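Local coordinates for xylan esterase 1 (Thermoanaerobacterium sp. 'JW/SL YS485', PDB 3FCY), which probably hydrolyses acetyl esters of xylan and of cephalosporin C, as a family 7 carbohydrate esterase with the alpha/beta hydrolase fold, at residues A[36-41]-A[317-322]; A[108-113]-A[189-194]. All blocks are in the same frame, centred on the assembly; numbering follows the deposited sequence.

How the contacts relate
The two contacts illustrate how one sheet is covered differently at its edge and in its interior. Contact 1 is a surface contact at strand 317-322, one of the outermost strands of the sheet within the chain, where an arginine from the N-terminal region lies against two aliphatic side chains. Contact 2 is buried: strand 108-114, an inner strand of the same sheet, takes the end of helix 176-192 through purely apolar groups. It also buries more surface, 126 Å² against 77 Å². The centres of contact 1 and contact 2 lie about 29 Å apart, and the two do not touch. Along the chain, contact 2 falls inside the loop that contact 1 closes.

Contact 1. Residues A[36-41]-A[317-322]; sequences KLREYT and KDIKVY
R38 brings the end of its guanidinium group against I319 CG2 and V321 CG2, methyls two residues apart on strand 317-322. The approach is by van der Waals contact: R38 NH1 comes to 4.1 Å from I319 CG2, and R38 NH2 lies 4.2 Å from V321 CG2. The planar group meets both methyls obliquely, and the side chains of R38 and I319 slant across one another. A bend at the second torsion (chi2 -79°) turns the arginine chain toward the strand, after which it runs extended to the guanidinium. Strand 317-322 is one of the two outermost strands, within this chain, of the alpha/beta hydrolase sheet; its backbone pairs with the parallel strand 289-295, and I319 and V321 both also pack on V294 there. Helix 303-310 packs against both segments, Y310 touching I319 while S304 and F307 receive L37, and just beyond R38 the backbone carbonyls of Y40 and T41 accept hydrogen bonds from the side-chain amides of N311 and N312, which fasten the N-terminal segment to the residues that follow that helix. On the strand, K320 and Y322 pack against R263 of a second subunit.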
# COMPACT_ATOMS: atom_id res chain seq x y z
N LYS A 36 1.01 -1.25 32.07
CA LYS A 36 2.45 -1.47 32.16
C LYS A 36 3.29 -0.27 31.69
O LYS A 36 4.42 -0.09 32.13
CB LYS A 36 2.82 -2.74 31.40
CG LYS A 36 2.23 -3.98 32.06
CD LYS A 36 2.45 -5.25 31.26
CE LYS A 36 1.78 -6.44 31.95
NZ LYS A 36 1.83 -7.68 31.13
N LEU A 37 2.73 0.54 30.80
CA LEU A 37 3.43 1.72 30.31
C LEU A 37 3.72 2.61 31.52
O LEU A 37 4.82 3.13 31.68
CB LEU A 37 2.57 2.50 29.31
CG LEU A 37 2.31 1.86 27.95
CD1 LEU A 37 1.27 2.68 27.19
CD2 LEU A 37 3.61 1.78 27.16
N ARG A 38 2.71 2.76 32.37
CA ARG A 38 2.80 3.58 33.58
C ARG A 38 4.03 3.24 34.42
O ARG A 38 4.58 4.11 35.10
CB ARG A 38 1.55 3.38 34.44
CG ARG A 38 0.22 3.64 33.74
CD ARG A 38 -0.09 5.12 33.65
NE ARG A 38 -1.46 5.37 33.20
CZ ARG A 38 -1.95 6.58 32.94
NH1 ARG A 38 -1.18 7.65 33.09
NH2 ARG A 38 -3.20 6.71 32.54
N GLU A 39 4.46 1.99 34.38
CA GLU A 39 5.61 1.54 35.17
C GLU A 39 6.92 1.40 34.39
O GLU A 39 7.99 1.27 34.99
CB GLU A 39 5.27 0.20 35.82
CG GLU A 39 3.89 0.14 36.45
CD GLU A 39 3.93 0.26 37.95
OE1 GLU A 39 4.36 1.31 38.47
OE2 GLU A 39 3.54 -0.73 38.62
N TYR A 40 6.85 1.41 33.07
CA TYR A 40 8.03 1.26 32.23
C TYR A 40 9.00 2.44 32.36
O TYR A 40 8.61 3.60 32.18
CB TYR A 40 7.61 1.08 30.78
CG TYR A 40 8.75 0.95 29.81
CD1 TYR A 40 9.61 -0.15 29.86
CD2 TYR A 40 8.98 1.92 28.84
CE1 TYR A 40 10.67 -0.28 28.96
CE2 TYR A 40 10.03 1.81 27.94
CZ TYR A 40 10.87 0.71 28.00
OH TYR A 40 11.90 0.61 27.10
N THR A 41 10.26 2.15 32.65
CA THR A 41 11.27 3.19 32.82
C THR A 41 12.37 3.23 31.75
O THR A 41 13.35 3.95 31.89
CB THR A 41 11.95 3.08 34.19
OG1 THR A 41 12.50 1.76 34.35
CG2 THR A 41 10.94 3.34 35.31
N LYS A 317 4.76 16.79 37.15
CA LYS A 317 4.44 16.35 35.79
C LYS A 317 3.06 15.72 35.64
O LYS A 317 2.45 15.27 36.61
CB LYS A 317 5.49 15.34 35.34
CG LYS A 317 5.42 14.04 36.14
CD LYS A 317 6.58 13.10 35.85
CE LYS A 317 6.42 11.80 36.62
NZ LYS A 317 7.55 10.86 36.39
N ASP A 318 2.61 15.67 34.39
CA ASP A 318 1.33 15.08 34.03
C ASP A 318 1.40 14.67 32.56
O ASP A 318 2.10 15.30 31.76
CB ASP A 318 0.19 16.09 34.23
CG ASP A 318 -0.10 16.37 35.71
OD1 ASP A 318 -0.58 15.44 36.40
OD2 ASP A 318 0.16 17.50 36.17
N ILE A 319 0.68 13.60 32.21
CA ILE A 319 0.67 13.12 30.84
C ILE A 319 -0.76 12.83 30.38
O ILE A 319 -1.54 12.19 31.08
CB ILE A 319 1.58 11.86 30.68
CG1 ILE A 319 1.80 11.55 29.19
CG2 ILE A 319 0.95 10.67 31.38
CD1 ILE A 319 2.84 10.50 28.94
N LYS A 320 -1.10 13.34 29.20
CA LYS A 320 -2.43 13.15 28.63
C LYS A 320 -2.36 12.02 27.61
O LYS A 320 -1.56 12.05 26.68
CB LYS A 320 -2.90 14.44 27.96
CG LYS A 320 -2.91 15.64 28.90
CD LYS A 320 -3.79 15.37 30.11
CE LYS A 320 -3.56 16.39 31.21
NZ LYS A 320 -4.36 16.10 32.44
N VAL A 321 -3.22 11.01 27.81
CA VAL A 321 -3.26 9.84 26.94
C VAL A 321 -4.41 9.90 25.93
O VAL A 321 -5.56 10.14 26.30
CB VAL A 321 -3.42 8.55 27.78
CG1 VAL A 321 -3.42 7.32 26.88
CG2 VAL A 321 -2.29 8.47 28.80
N TYR A 322 -4.08 9.68 24.66
CA TYR A 322 -5.05 9.70 23.58
C TYR A 322 -5.03 8.33 22.89
O TYR A 322 -4.26 8.10 21.95
CB TYR A 322 -4.70 10.82 22.59
CG TYR A 322 -4.84 12.20 23.19
CD1 TYR A 322 -6.00 12.95 23.00
CD2 TYR A 322 -3.84 12.72 24.01
CE1 TYR A 322 -6.16 14.19 23.60
CE2 TYR A 322 -3.99 13.96 24.62
CZ TYR A 322 -5.16 14.69 24.41
OH TYR A 322 -5.32 15.92 25.01

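Contact 2. Residues A[108-113]-A[189-194]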
# COMPACT_ATOMS: atom_id res chain seq x y z
N HIS A 108 8.03 39.95 30.95
CA HIS A 108 6.93 38.99 30.90
C HIS A 108 7.45 37.60 30.52
O HIS A 108 8.65 37.42 30.31
CB HIS A 108 5.90 39.46 29.87
CG HIS A 108 6.51 39.89 28.57
ND1 HIS A 108 7.15 39.00 27.73
CD2 HIS A 108 6.60 41.10 27.98
CE1 HIS A 108 7.61 39.66 26.67
NE2 HIS A 108 7.29 40.93 26.80
N PRO A 109 6.56 36.59 30.46
CA PRO A 109 6.99 35.24 30.11
C PRO A 109 7.44 35.11 28.66
O PRO A 109 7.18 35.98 27.83
CB PRO A 109 5.75 34.39 30.39
CG PRO A 109 5.01 35.18 31.44
CD PRO A 109 5.16 36.58 30.93
N ALA A 110 8.12 34.01 28.38
CA ALA A 110 8.60 33.73 27.03
C ALA A 110 8.41 32.24 26.76
O ALA A 110 8.47 31.41 27.67
CB ALA A 110 10.07 34.11 26.90
N LEU A 111 8.17 31.92 25.49
CA LEU A 111 8.00 30.53 25.08
C LEU A 111 9.00 30.24 23.97
O LEU A 111 9.16 31.04 23.05
CB LEU A 111 6.58 30.30 24.56
CG LEU A 111 6.33 28.95 23.86
CD1 LEU A 111 6.40 27.80 24.86
CD2 LEU A 111 4.96 28.97 23.19
N ILE A 112 9.68 29.10 24.07
CA ILE A 112 10.63 28.70 23.05
C ILE A 112 10.11 27.41 22.40
O ILE A 112 9.99 26.38 23.06
CB ILE A 112 12.03 28.42 23.63
CG1 ILE A 112 12.54 29.64 24.41
CG2 ILE A 112 13.01 28.11 22.49
CD1 ILE A 112 13.86 29.40 25.13
N ARG A 113 9.79 27.48 21.11
CA ARG A 113 9.29 26.32 20.39
C ARG A 113 10.39 25.61 19.61
O ARG A 113 11.29 26.25 19.07
CB ARG A 113 8.17 26.73 19.41
CG ARG A 113 6.79 26.85 20.02
CD ARG A 113 5.78 27.23 18.93
NE ARG A 113 4.39 27.05 19.33
CZ ARG A 113 3.81 25.87 19.54
NH1 ARG A 113 4.51 24.75 19.39
NH2 ARG A 113 2.53 25.81 19.89
N GLY A 189 19.24 30.35 27.58
CA GLY A 189 19.98 31.33 28.36
C GLY A 189 19.93 32.70 27.70
O GLY A 189 19.82 33.72 28.38
N ILE A 190 20.02 32.71 26.38
CA ILE A 190 19.97 33.96 25.63
C ILE A 190 18.60 34.60 25.82
O ILE A 190 18.48 35.80 26.03
CB ILE A 190 20.23 33.72 24.12
CG1 ILE A 190 21.70 33.35 23.90
CG2 ILE A 190 19.86 34.95 23.31
CD1 ILE A 190 22.04 32.98 22.46
N VAL A 191 17.56 33.77 25.74
CA VAL A 191 16.19 34.26 25.91
C VAL A 191 16.01 34.83 27.31
O VAL A 191 15.40 35.89 27.49
CB VAL A 191 15.17 33.13 25.68
CG1 VAL A 191 13.79 33.57 26.14
CG2 VAL A 191 15.15 32.75 24.20
N MET A 192 16.55 34.13 28.31
CA MET A 192 16.45 34.57 29.70
C MET A 192 17.19 35.89 29.94
O MET A 192 16.95 36.57 30.95
CB MET A 192 16.98 33.47 30.63
CG MET A 192 16.11 32.22 30.66
SD MET A 192 16.81 30.84 31.62
CE MET A 192 15.43 29.68 31.63
N ASN A 193 18.09 36.26 29.03
CA ASN A 193 18.84 37.51 29.16
C ASN A 193 18.22 38.65 28.37
O ASN A 193 18.74 39.77 28.39
CB ASN A 193 20.30 37.34 28.72
CG ASN A 193 21.18 36.78 29.81
OD1 ASN A 193 21.04 37.13 30.99
ND2 ASN A 193 22.12 35.91 29.44
N MET A 194 17.12 38.39 27.67
CA MET A 194 16.47 39.44 26.90
C MET A 194 15.87 40.44 27.89
O MET A 194 15.36 40.05 28.94
CB MET A 194 15.37 38.86 26.00
CG MET A 194 15.87 37.84 24.97
SD MET A 194 14.55 37.14 23.95
CE MET A 194 15.45 36.72 22.44
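H108 ND1 donates a nearly straight hydrogen bond to P109 O, 3.0 Å long with an angle of 166° at the hydrogen. Next along the strand comes A110, whose CB meets V191 CG1 across the contact at 3.8 Å. In the histidine bond the carbonyl oxygen lies close to the imidazole plane, while the donor stands 27° from the plane of the carbonyl; the bond would resist rotation of the ring. Within 189-194, V191 is the one side chain that touches the strand, and it divides its two methyls between two partners. With CG1 anti to the backbone N (chi1 168°), that branch falls to A110 and CG2 is left to I112. There the side chains meet tip to tip, I112 CD1 lying 3.7 Å from V191 CG2, with I112 CG1 behind it at 4.1 Å from the same methyl. This packing belongs to a beta-alpha-beta crossover of the alpha/beta hydrolase sheet: the chain passes from strand 136-140 through helix 176-192 to strand 202-207, and strand 108-114 lies between those two, parallel to both, so that V191 also touches V138 and I112 touches V204. Strand 202-207 leads directly into S208, the predicted nucleophile, on what appears to be a nucleophile elbow. M194 N donates to V191 O at 3.0 Å, so the residue that touches the strand also accepts this bond through its carbonyl. On the strand side, P109 packs on Y345, a calcium ligand near the C-terminus.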